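PDB 4LSW: D-2-hydroxyacid dehydrogensase protein, which is probably an NAD(H)-dependent dehydrogenase that interconverts D-2-hydroxy acids and 2-oxo acids. Local coordinates for residues Pro97-Gly102 against Gly294-Asp299; Met111-Ser116 against Ala165-Gln170; Phe158-Arg163 against Phe202-Ala207; Ala245-Gly250 against Pro274-Gln279. All blocks are in the same frame, centred on the assembly; numbering follows the deposited sequence.

How the interactions relate
Apolar side chains take part in all four contacts, with no bond between the paired segments, yet their setting in the fold sets their character. Interaction 3 is the fully buried case, a helix methyl over an aromatic face in the Rossmann core. Interactions 2 and 4 are partly buried, at the margins of that same domain, and interaction 1 is a small surface contact between its entrance and helix 287-306. Helix 101-116 ties the set together: interaction 1 involves the loop leading into it, interaction 2 its last turns, where Met112 also packs on Phe202 of interaction 3, and Gln115 on Leu277 of interaction 4. Charged groups of interactions 1 and 3 pair beside the apolar contact, while interaction 4 sets an amide against a buried leucine.

Interaction 1. Residues Pro97-Gly102 against Gly294-Asp299; sequences PDVLTG and GQLLRD
The pyrrolidine ring and carbonyl of Pro97 meet the CD2 methyl of Leu296, while on the same helix the flat guanidinium of Arg298 lays one face over CA of Gln295, 3.6 Å from its plane and nearer its rim. The setting is that of the two-domain D-2-hydroxyacid dehydrogenase fold, in which the chain crosses between the domains, here just before helix 101-116 and again along helix 287-306. One methyl does nearly all the bridging: Leu296 CD2 lies 3.8 Å from Pro97 O and 3.9 Å from Pro97 CD, and is 4.4 Å from Val99 CG1. With CG anti to the backbone N (chi1 -172°), CD2 is carried to the proline, and the leucine side chain crosses that of Pro97 at about a right angle. The connection is slight, van der Waals contact with a methyl at its centre, as befits two elements that brush at the surface. Val99 extends it by also packing on Ala292 and Met293. The polar groups find their partners elsewhere, not across the contact. Asp98, which opens a type I turn ending at Thr101, pairs with Arg155, and Arg298 reaches Asp16 through NE. On the helix, NH2 of Arg298 makes a weak bond to Gln295 OE1, and that same amide donates from NE2 to Asp299 OD1 at 3.0 Å, the oxygen lying in the amide plane but approached from above its own carboxylate plane.

Interaction 2. Residues Met111-Ser116 against Ala165-Gln170; sequences MMLAQS and AGFDMQ
Phe167, the third residue of a type I turn from Ala165 to Asp168, sends its ring toward Leu113 on helix 101-116. Its CG stands anti to the carbonyl carbon (chi1 -69°), and the leucine comes to meet it from the opposite direction. The two methyls of Leu113 meet neighbouring ring carbons obliquely, CD1 at 3.8 Å from Phe167 CZ and CD2 at 4.0 Å from Phe167 CE2. Asp168 closes the turn, its N bonded to Ala165 O at 2.9 Å. Met169 then points back toward the helix, and its SD lies 4.2 Å from CE of Met112. The methionine of the helix is stretched through CG and SD before its methyl turns aside (chi3 64°), which carries CE across to the other sulfur. Gln170 begins strand 170-174, which completes the beta-alpha-beta unit begun by strand 147-151 and helix 155-165. The turn connecting that unit thus leans on a helix entering the same domain, with Phe200 of strand 200-203 touching both methionines. Sulfur, methyl and ring carbons alone meet here, so cohesion probably comes from dispersion and the shielding of apolar surface, with shape rather than bond direction setting the fit.

Interaction 3. Residues Phe158-Arg163 against Phe202-Ala207; sequences FEVARR and FVTLAA
Val160 and Phe202 meet in the Rossmann core, where the crossover helix 155-165, joining strands 147-151 and 170-174, also covers strand 200-203, on the other side of 147-151. The first kind of interaction is CH-pi: CG1 of Val160 sits over the centre of one face of the Phe202 ring, 3.9 Å from the centroid and only 13° off the ring normal. The valine holds CG1 anti to its own N (chi1 167°), and this leaves CG2 pointed the other way along the strand. That second methyl supplies the plain apolar packing, reaching Thr204 CG2 at 4.2 Å. Losing the ring of Phe202 to an alanine here is likely to open a gap beneath Val160 CG1 and deprive Met112 of helix 101-116 of the surface it packs on. Thr204 turns its methyl to the helix while its OG1 is held by the carbonyl of Gly152, with that of Leu151 also within reach, at the start of a glycine-rich turn consistent with dinucleotide binding. The third kind is ionic and belongs to the flank of the helix near helix 101-116, where Glu159 gathers two arginines. Arg162 NH1 meets the syn lone pair of Glu159 OE1 at 2.9 Å, and Arg163, also paired with Asp106, comes to the same oxygen from the anti side. Arg163 NH1 bonds as well to Glu159 O at 2.9 Å, on the opposite face of that carbonyl from Arg163 N.

Interaction 4. Residues Ala245-Gly250 against Pro274-Gln279; sequences AALADG and PNVLLQ
Asn275 carries its amide in the crowded position between backbone N and carbonyl carbon (chi1 48°), and Leu247 places CG anti to its carbonyl carbon (chi1 -71°); these torsions set the amide against the leucine branch CD2, the side chains meeting at a slant. This is the margin of the parallel Rossmann sheet: helix 240-249 packs beside the outermost strand, 276-278, having led the chain into the adjacent strand 254-257. CD2 of Leu247 presses on the amide, 3.3 Å from Asn275 ND2 and 3.8 Å from its CG, while the CB of the leucine lies 3.9 Å from the same nitrogen. Such a close methyl is no partner for a polar group; ND2 is satisfied instead by Gly253 O, in the link between the helix and strand 254-257. With a leucine in place of Asn275, that Gly253 carbonyl would probably be left without its donor. After Leu247 the helix soon ends, and Gly250 leaves it with positive phi (85°), its N weakly bonded to Leu247 O. Leu247 also packs on Ala255 of strand 254-257. Val276 crosses the leucine at about a right angle, its CG2 methyl 3.8 Å from Leu247 CD1.

Interaction 1. Residues Pro97-Gly102 against Gly294-Asp299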
loop_
_atom_site.group_PDB
_atom_site.type_symbol
_atom_site.label_atom_id
_atom_site.label_comp_id
_atom_site.label_asym_id
_atom_site.label_seq_id
_atom_site.Cartn_x
_atom_site.Cartn_y
_atom_site.Cartn_z
ATOM N N PRO A 97 3.465 -5.054 -9.761
ATOM C CA PRO A 97 3.452 -5.861 -8.536
ATOM C C PRO A 97 4.841 -6.312 -8.106
ATOM O O PRO A 97 5.792 -6.208 -8.886
ATOM C CB PRO A 97 2.651 -7.086 -8.958
ATOM C CG PRO A 97 3.012 -7.274 -10.393
ATOM C CD PRO A 97 3.222 -5.881 -10.957
ATOM N N ASP A 98 4.928 -6.798 -6.867
ATOM C CA ASP A 98 6.098 -7.508 -6.328
ATOM C C ASP A 98 7.287 -6.625 -5.956
ATOM O O ASP A 98 7.961 -6.868 -4.947
ATOM C CB ASP A 98 6.538 -8.644 -7.258
ATOM C CG ASP A 98 5.491 -9.731 -7.381
ATOM O OD1 ASP A 98 4.834 -10.034 -6.361
ATOM O OD2 ASP A 98 5.327 -10.284 -8.490
ATOM N N VAL A 99 7.546 -5.602 -6.755
ATOM C CA VAL A 99 8.735 -4.795 -6.529
ATOM C C VAL A 99 8.713 -3.962 -5.244
ATOM O O VAL A 99 9.758 -3.467 -4.824
ATOM C CB VAL A 99 9.031 -3.888 -7.735
ATOM C CG1 VAL A 99 9.453 -4.731 -8.919
ATOM C CG2 VAL A 99 7.814 -3.071 -8.072
ATOM N N LEU A 100 7.545 -3.822 -4.611
ATOM C CA LEU A 100 7.421 -3.013 -3.397
ATOM C C LEU A 100 7.313 -3.824 -2.097
ATOM O O LEU A 100 7.281 -3.257 -0.999
ATOM C CB LEU A 100 6.230 -2.040 -3.493
ATOM C CG LEU A 100 4.782 -2.495 -3.728
ATOM C CD1 LEU A 100 4.272 -3.516 -2.732
ATOM C CD2 LEU A 100 3.871 -1.278 -3.702
ATOM N N THR A 101 7.204 -5.139 -2.252
ATOM C CA THR A 101 6.818 -6.024 -1.150
ATOM C C THR A 101 7.775 -5.944 0.042
ATOM O O THR A 101 7.351 -5.750 1.181
ATOM C CB THR A 101 6.685 -7.477 -1.635
ATOM O OG1 THR A 101 5.666 -7.535 -2.647
ATOM C CG2 THR A 101 6.311 -8.405 -0.492
ATOM N N GLY A 102 9.070 -6.048 -0.234
ATOM C CA GLY A 102 10.063 -6.093 0.827
ATOM C C GLY A 102 10.153 -4.791 1.593
ATOM O O GLY A 102 10.269 -4.801 2.812
ATOM N N GLY A 294 8.684 2.220 -11.595
ATOM C CA GLY A 294 8.734 3.008 -12.814
ATOM C C GLY A 294 9.306 2.218 -13.975
ATOM O O GLY A 294 8.797 2.286 -15.092
ATOM N N GLN A 295 10.372 1.467 -13.708
ATOM C CA GLN A 295 10.997 0.625 -14.722
ATOM C C GLN A 295 10.026 -0.425 -15.254
ATOM O O GLN A 295 10.004 -0.719 -16.452
ATOM C CB GLN A 295 12.243 -0.063 -14.149
ATOM C CG GLN A 295 13.074 -0.817 -15.188
ATOM C CD GLN A 295 13.752 0.113 -16.178
ATOM O OE1 GLN A 295 14.557 0.969 -15.798
ATOM N NE2 GLN A 295 13.425 -0.044 -17.457
ATOM N N LEU A 296 9.221 -0.986 -14.356
ATOM C CA LEU A 296 8.259 -2.020 -14.716
ATOM C C LEU A 296 7.130 -1.453 -15.576
ATOM O O LEU A 296 6.712 -2.073 -16.557
ATOM C CB LEU A 296 7.709 -2.668 -13.443
ATOM C CG LEU A 296 6.823 -3.902 -13.604
ATOM C CD1 LEU A 296 7.427 -4.885 -14.600
ATOM C CD2 LEU A 296 6.615 -4.561 -12.238
ATOM N N LEU A 297 6.635 -0.282 -15.193
ATOM C CA LEU A 297 5.659 0.424 -16.011
ATOM C C LEU A 297 6.224 0.616 -17.415
ATOM O O LEU A 297 5.584 0.280 -18.410
ATOM C CB LEU A 297 5.340 1.781 -15.396
ATOM C CG LEU A 297 4.497 2.703 -16.281
ATOM C CD1 LEU A 297 3.003 2.479 -16.072
ATOM C CD2 LEU A 297 4.860 4.151 -16.019
ATOM N N ARG A 298 7.441 1.137 -17.493
ATOM C CA ARG A 298 8.026 1.388 -18.798
ATOM C C ARG A 298 8.295 0.089 -19.562
ATOM O O ARG A 298 8.071 0.025 -20.772
ATOM C CB ARG A 298 9.286 2.238 -18.660
ATOM C CG ARG A 298 8.988 3.635 -18.147
ATOM C CD ARG A 298 10.235 4.500 -18.099
ATOM N NE ARG A 298 11.078 4.256 -16.927
ATOM C CZ ARG A 298 12.270 3.670 -16.966
ATOM N NH1 ARG A 298 12.770 3.242 -18.119
ATOM N NH2 ARG A 298 12.972 3.519 -15.850
ATOM N N ASP A 299 8.748 -0.955 -18.868
ATOM C CA ASP A 299 9.038 -2.214 -19.554
ATOM C C ASP A 299 7.788 -2.859 -20.157
ATOM O O ASP A 299 7.858 -3.492 -21.206
ATOM C CB ASP A 299 9.771 -3.204 -18.638
ATOM C CG ASP A 299 11.199 -2.784 -18.340
ATOM O OD1 ASP A 299 11.731 -1.901 -19.045
ATOM O OD2 ASP A 299 11.793 -3.352 -17.398
#

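Interaction 2. Residues Met111-Ser116 against Ala165-Gln170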
loop_
_atom_site.group_PDB
_atom_site.type_symbol
_atom_site.label_atom_id
_atom_site.label_comp_id
_atom_site.label_asym_id
_atom_site.label_seq_id
_atom_site.Cartn_x
_atom_site.Cartn_y
_atom_site.Cartn_z
ATOM N N MET A 111 8.092 0.018 12.220
ATOM C CA MET A 111 7.073 0.756 12.951
ATOM C C MET A 111 6.704 0.095 14.275
ATOM O O MET A 111 6.560 0.768 15.292
ATOM C CB MET A 111 5.826 0.933 12.078
ATOM C CG MET A 111 6.036 1.958 10.956
ATOM S SD MET A 111 4.780 1.914 9.658
ATOM C CE MET A 111 3.286 2.362 10.559
ATOM N N MET A 112 6.533 -1.223 14.263
ATOM C CA MET A 112 6.288 -1.962 15.497
ATOM C C MET A 112 7.408 -1.713 16.504
ATOM O O MET A 112 7.152 -1.396 17.666
ATOM C CB MET A 112 6.182 -3.470 15.226
ATOM C CG MET A 112 6.221 -4.306 16.505
ATOM S SD MET A 112 6.325 -6.086 16.246
ATOM C CE MET A 112 7.911 -6.166 15.442
ATOM N N LEU A 113 8.652 -1.823 16.039
ATOM C CA LEU A 113 9.795 -1.626 16.916
ATOM C C LEU A 113 9.845 -0.201 17.452
ATOM O O LEU A 113 10.065 0.013 18.642
ATOM C CB LEU A 113 11.096 -1.952 16.174
ATOM C CG LEU A 113 11.351 -3.441 15.921
ATOM C CD1 LEU A 113 12.325 -3.586 14.768
ATOM C CD2 LEU A 113 11.908 -4.076 17.182
ATOM N N ALA A 114 9.642 0.770 16.568
ATOM C CA ALA A 114 9.696 2.175 16.961
ATOM C C ALA A 114 8.635 2.537 17.998
ATOM O O ALA A 114 8.921 3.260 18.944
ATOM C CB ALA A 114 9.585 3.080 15.744
ATOM N N GLN A 115 7.417 2.026 17.827
ATOM C CA GLN A 115 6.357 2.309 18.779
ATOM C C GLN A 115 6.587 1.567 20.085
ATOM O O GLN A 115 6.493 2.151 21.169
ATOM C CB GLN A 115 4.992 1.949 18.186
ATOM C CG GLN A 115 3.823 2.315 19.097
ATOM C CD GLN A 115 3.793 3.783 19.470
ATOM O OE1 GLN A 115 4.179 4.649 18.681
ATOM N NE2 GLN A 115 3.338 4.071 20.682
ATOM N N SER A 116 6.916 0.280 19.995
ATOM C CA SER A 116 7.110 -0.507 21.203
ATOM C C SER A 116 8.252 0.021 22.072
ATOM O O SER A 116 8.142 0.057 23.299
ATOM C CB SER A 116 7.329 -1.977 20.866
ATOM O OG SER A 116 7.093 -2.773 22.011
ATOM N N ALA A 165 10.093 -13.637 12.421
ATOM C CA ALA A 165 10.717 -14.885 12.867
ATOM C C ALA A 165 12.153 -14.674 13.346
ATOM O O ALA A 165 12.616 -15.384 14.238
ATOM C CB ALA A 165 10.660 -15.945 11.757
ATOM N N GLY A 166 12.848 -13.701 12.759
ATOM C CA GLY A 166 14.208 -13.381 13.171
ATOM C C GLY A 166 14.262 -12.788 14.575
ATOM O O GLY A 166 15.320 -12.804 15.225
ATOM N N PHE A 167 13.115 -12.282 15.043
ATOM C CA PHE A 167 12.950 -11.792 16.415
ATOM C C PHE A 167 12.368 -12.861 17.356
ATOM O O PHE A 167 11.958 -12.551 18.487
ATOM C CB PHE A 167 12.048 -10.540 16.428
ATOM C CG PHE A 167 12.686 -9.331 15.801
ATOM C CD1 PHE A 167 12.664 -9.146 14.427
ATOM C CD2 PHE A 167 13.326 -8.385 16.586
ATOM C CE1 PHE A 167 13.261 -8.040 13.842
ATOM C CE2 PHE A 167 13.933 -7.274 16.010
ATOM C CZ PHE A 167 13.899 -7.095 14.635
ATOM N N ASP A 168 12.333 -14.110 16.875
ATOM C CA ASP A 168 11.847 -15.254 17.645
ATOM C C ASP A 168 10.434 -15.059 18.153
ATOM O O ASP A 168 10.069 -15.535 19.226
ATOM C CB ASP A 168 12.784 -15.567 18.817
ATOM C CG ASP A 168 14.126 -16.097 18.365
ATOM O OD1 ASP A 168 14.219 -16.589 17.221
ATOM O OD2 ASP A 168 15.080 -16.022 19.165
ATOM N N MET A 169 9.636 -14.345 17.376
ATOM C CA MET A 169 8.264 -14.145 17.796
ATOM C C MET A 169 7.423 -15.396 17.581
ATOM O O MET A 169 7.752 -16.267 16.745
ATOM C CB MET A 169 7.663 -12.919 17.111
ATOM C CG MET A 169 8.502 -11.665 17.331
ATOM S SD MET A 169 7.696 -10.153 16.825
ATOM C CE MET A 169 6.701 -9.889 18.296
ATOM N N GLN A 170 6.363 -15.497 18.382
ATOM C CA GLN A 170 5.360 -16.546 18.230
ATOM C C GLN A 170 4.336 -16.016 17.239
ATOM O O GLN A 170 3.572 -15.099 17.552
ATOM C CB GLN A 170 4.717 -16.840 19.579
ATOM C CG GLN A 170 5.735 -17.090 20.696
ATOM C CD GLN A 170 5.113 -17.014 22.078
ATOM O OE1 GLN A 170 4.241 -17.816 22.430
ATOM N NE2 GLN A 170 5.555 -16.041 22.871
#

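Interaction 3. Residues Phe158-Arg163 against Phe202-Ala207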
loop_
_atom_site.group_PDB
_atom_site.type_symbol
_atom_site.label_atom_id
_atom_site.label_comp_id
_atom_site.label_asym_id
_atom_site.label_seq_id
_atom_site.Cartn_x
_atom_site.Cartn_y
_atom_site.Cartn_z
ATOM N N PHE A 158 3.470 -12.382 4.288
ATOM C CA PHE A 158 4.521 -13.386 4.336
ATOM C C PHE A 158 5.865 -12.752 4.632
ATOM O O PHE A 158 6.598 -13.229 5.496
ATOM C CB PHE A 158 4.591 -14.157 3.023
ATOM C CG PHE A 158 5.632 -15.224 3.010
ATOM C CD1 PHE A 158 5.542 -16.297 3.884
ATOM C CD2 PHE A 158 6.680 -15.174 2.112
ATOM C CE1 PHE A 158 6.500 -17.303 3.876
ATOM C CE2 PHE A 158 7.642 -16.177 2.089
ATOM C CZ PHE A 158 7.551 -17.241 2.976
ATOM N N GLU A 159 6.180 -11.661 3.936
ATOM C CA GLU A 159 7.459 -10.999 4.179
ATOM C C GLU A 159 7.544 -10.435 5.589
ATOM O O GLU A 159 8.603 -10.506 6.225
ATOM C CB GLU A 159 7.722 -9.904 3.151
ATOM C CG GLU A 159 8.039 -10.442 1.773
ATOM C CD GLU A 159 9.154 -11.466 1.780
ATOM O OE1 GLU A 159 10.239 -11.179 2.331
ATOM O OE2 GLU A 159 8.945 -12.568 1.231
ATOM N N VAL A 160 6.438 -9.889 6.099
ATOM C CA VAL A 160 6.416 -9.457 7.489
ATOM C C VAL A 160 6.733 -10.618 8.436
ATOM O O VAL A 160 7.593 -10.501 9.317
ATOM C CB VAL A 160 5.057 -8.808 7.858
ATOM C CG1 VAL A 160 4.916 -8.649 9.382
ATOM C CG2 VAL A 160 4.898 -7.465 7.147
ATOM N N ALA A 161 6.050 -11.745 8.244
ATOM C CA ALA A 161 6.263 -12.900 9.096
ATOM C C ALA A 161 7.715 -13.386 9.084
ATOM O O ALA A 161 8.241 -13.778 10.124
ATOM C CB ALA A 161 5.308 -14.017 8.694
ATOM N N ARG A 162 8.354 -13.350 7.913
ATOM C CA ARG A 162 9.755 -13.775 7.805
ATOM C C ARG A 162 10.643 -12.898 8.673
ATOM O O ARG A 162 11.550 -13.394 9.354
ATOM C CB ARG A 162 10.233 -13.758 6.354
ATOM C CG ARG A 162 9.544 -14.809 5.493
ATOM C CD ARG A 162 10.005 -14.730 4.050
ATOM N NE ARG A 162 11.381 -15.190 3.938
ATOM C CZ ARG A 162 12.385 -14.469 3.452
ATOM N NH1 ARG A 162 12.178 -13.237 3.002
ATOM N NH2 ARG A 162 13.604 -14.993 3.406
ATOM N N ARG A 163 10.364 -11.598 8.664
ATOM C CA ARG A 163 11.125 -10.652 9.484
ATOM C C ARG A 163 10.846 -10.868 10.967
ATOM O O ARG A 163 11.752 -10.790 11.795
ATOM C CB ARG A 163 10.821 -9.204 9.079
ATOM C CG ARG A 163 11.469 -8.805 7.754
ATOM C CD ARG A 163 10.559 -7.859 7.000
ATOM N NE ARG A 163 11.198 -7.418 5.765
ATOM C CZ ARG A 163 11.279 -8.150 4.660
ATOM N NH1 ARG A 163 10.768 -9.379 4.630
ATOM N NH2 ARG A 163 11.883 -7.661 3.586
ATOM N N PHE A 202 -0.454 -7.115 12.774
ATOM C CA PHE A 202 -0.151 -6.428 11.525
ATOM C C PHE A 202 -1.311 -6.591 10.568
ATOM O O PHE A 202 -1.768 -7.711 10.333
ATOM C CB PHE A 202 1.109 -7.028 10.885
ATOM C CG PHE A 202 2.372 -6.714 11.629
ATOM C CD1 PHE A 202 2.754 -7.469 12.737
ATOM C CD2 PHE A 202 3.170 -5.653 11.234
ATOM C CE1 PHE A 202 3.919 -7.180 13.432
ATOM C CE2 PHE A 202 4.339 -5.364 11.928
ATOM C CZ PHE A 202 4.709 -6.126 13.022
ATOM N N VAL A 203 -1.776 -5.485 10.000
ATOM C CA VAL A 203 -2.839 -5.540 9.006
ATOM C C VAL A 203 -2.218 -5.419 7.624
ATOM O O VAL A 203 -1.711 -4.353 7.238
ATOM C CB VAL A 203 -3.870 -4.439 9.226
ATOM C CG1 VAL A 203 -5.009 -4.585 8.225
ATOM C CG2 VAL A 203 -4.397 -4.513 10.642
ATOM N N THR A 204 -2.221 -6.543 6.914
ATOM C CA THR A 204 -1.566 -6.675 5.620
ATOM C C THR A 204 -2.542 -7.345 4.662
ATOM O O THR A 204 -2.223 -8.330 4.006
ATOM C CB THR A 204 -0.251 -7.486 5.745
ATOM O OG1 THR A 204 -0.482 -8.670 6.516
ATOM C CG2 THR A 204 0.800 -6.664 6.462
ATOM N N LEU A 205 -3.749 -6.791 4.615
ATOM C CA LEU A 205 -4.809 -7.256 3.726
ATOM C C LEU A 205 -4.726 -6.518 2.399
ATOM O O LEU A 205 -4.889 -5.298 2.354
ATOM C CB LEU A 205 -6.173 -6.981 4.352
ATOM C CG LEU A 205 -6.570 -7.798 5.573
ATOM C CD1 LEU A 205 -7.770 -7.162 6.277
ATOM C CD2 LEU A 205 -6.880 -9.237 5.167
ATOM N N ALA A 206 -4.490 -7.261 1.323
ATOM C CA ALA A 206 -4.265 -6.666 0.010
ATOM C C ALA A 206 -5.562 -6.187 -0.638
ATOM O O ALA A 206 -5.564 -5.209 -1.392
ATOM C CB ALA A 206 -3.532 -7.645 -0.900
ATOM N N ALA A 207 -6.663 -6.868 -0.339
ATOM C CA ALA A 207 -7.961 -6.490 -0.894
ATOM C C ALA A 207 -8.949 -6.114 0.206
ATOM O O ALA A 207 -8.612 -6.149 1.390
ATOM C CB ALA A 207 -8.521 -7.623 -1.743
#

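Interaction 4. Residues Ala245-Gly250 against Pro274-Gln279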
loop_
_atom_site.group_PDB
_atom_site.type_symbol
_atom_site.label_atom_id
_atom_site.label_comp_id
_atom_site.label_asym_id
_atom_site.label_seq_id
_atom_site.Cartn_x
_atom_site.Cartn_y
_atom_site.Cartn_z
ATOM N N ALA A 245 -11.743 5.627 19.267
ATOM C CA ALA A 245 -12.386 5.483 20.564
ATOM C C ALA A 245 -11.644 4.499 21.468
ATOM O O ALA A 245 -11.497 4.729 22.666
ATOM C CB ALA A 245 -13.832 5.054 20.393
ATOM N N ALA A 246 -11.176 3.400 20.884
ATOM C CA ALA A 246 -10.471 2.391 21.668
ATOM C C ALA A 246 -9.112 2.898 22.161
ATOM O O ALA A 246 -8.719 2.616 23.292
ATOM C CB ALA A 246 -10.312 1.116 20.878
ATOM N N LEU A 247 -8.404 3.640 21.320
ATOM C CA LEU A 247 -7.134 4.232 21.740
ATOM C C LEU A 247 -7.341 5.267 22.839
ATOM O O LEU A 247 -6.572 5.325 23.797
ATOM C CB LEU A 247 -6.394 4.849 20.551
ATOM C CG LEU A 247 -5.815 3.827 19.575
ATOM C CD1 LEU A 247 -5.539 4.438 18.218
ATOM C CD2 LEU A 247 -4.538 3.231 20.151
ATOM N N ALA A 248 -8.394 6.071 22.698
ATOM C CA ALA A 248 -8.723 7.076 23.702
ATOM C C ALA A 248 -9.075 6.446 25.051
ATOM O O ALA A 248 -8.686 6.967 26.099
ATOM C CB ALA A 248 -9.875 7.963 23.206
ATOM N N ASP A 249 -9.800 5.327 25.008
ATOM C CA ASP A 249 -10.313 4.637 26.197
ATOM C C ASP A 249 -9.288 3.757 26.896
ATOM O O ASP A 249 -9.493 3.338 28.036
ATOM C CB ASP A 249 -11.467 3.701 25.820
ATOM C CG ASP A 249 -12.753 4.427 25.523
ATOM O OD1 ASP A 249 -12.841 5.650 25.774
ATOM O OD2 ASP A 249 -13.683 3.742 25.046
ATOM N N GLY A 250 -8.210 3.430 26.193
ATOM C CA GLY A 250 -7.255 2.466 26.708
ATOM C C GLY A 250 -7.630 1.020 26.413
ATOM O O GLY A 250 -6.962 0.103 26.881
ATOM N N PRO A 274 -1.799 9.853 22.583
ATOM C CA PRO A 274 -0.414 9.708 23.050
ATOM C C PRO A 274 0.226 8.377 22.663
ATOM O O PRO A 274 1.410 8.163 22.948
ATOM C CB PRO A 274 -0.564 9.769 24.569
ATOM C CG PRO A 274 -1.906 9.167 24.826
ATOM C CD PRO A 274 -2.774 9.554 23.651
ATOM N N ASN A 275 -0.544 7.507 22.016
ATOM C CA ASN A 275 -0.105 6.142 21.729
ATOM C C ASN A 275 -0.218 5.786 20.251
ATOM O O ASN A 275 -0.544 4.647 19.894
ATOM C CB ASN A 275 -0.950 5.165 22.542
ATOM C CG ASN A 275 -2.435 5.461 22.426
ATOM O OD1 ASN A 275 -2.830 6.501 21.896
ATOM N ND2 ASN A 275 -3.263 4.552 22.922
ATOM N N VAL A 276 0.056 6.757 19.388
ATOM C CA VAL A 276 -0.066 6.556 17.952
ATOM C C VAL A 276 1.188 7.023 17.222
ATOM O O VAL A 276 1.612 8.175 17.365
ATOM C CB VAL A 276 -1.279 7.311 17.369
ATOM C CG1 VAL A 276 -1.298 7.178 15.867
ATOM C CG2 VAL A 276 -2.570 6.776 17.937
ATOM N N LEU A 277 1.786 6.117 16.456
ATOM C CA LEU A 277 2.881 6.469 15.555
ATOM C C LEU A 277 2.322 6.782 14.174
ATOM O O LEU A 277 1.692 5.930 13.546
ATOM C CB LEU A 277 3.876 5.310 15.442
ATOM C CG LEU A 277 5.069 5.587 14.529
ATOM C CD1 LEU A 277 5.977 6.538 15.232
ATOM C CD2 LEU A 277 5.807 4.295 14.162
ATOM N N LEU A 278 2.548 8.003 13.693
ATOM C CA LEU A 278 2.064 8.403 12.381
ATOM C C LEU A 278 3.171 8.289 11.320
ATOM O O LEU A 278 4.293 8.732 11.560
ATOM C CB LEU A 278 1.580 9.855 12.439
ATOM C CG LEU A 278 0.524 10.225 13.474
ATOM C CD1 LEU A 278 0.426 11.755 13.586
ATOM C CD2 LEU A 278 -0.811 9.620 13.094
ATOM N N GLN A 279 2.847 7.730 10.159
ATOM C CA GLN A 279 3.753 7.752 9.002
ATOM C C GLN A 279 2.997 8.157 7.734
ATOM O O GLN A 279 1.845 7.762 7.536
ATOM C CB GLN A 279 4.424 6.385 8.805
ATOM C CG GLN A 279 5.277 5.925 9.970
ATOM C CD GLN A 279 6.656 6.577 10.012
ATOM O OE1 GLN A 279 7.588 6.140 9.328
ATOM N NE2 GLN A 279 6.793 7.620 10.824
#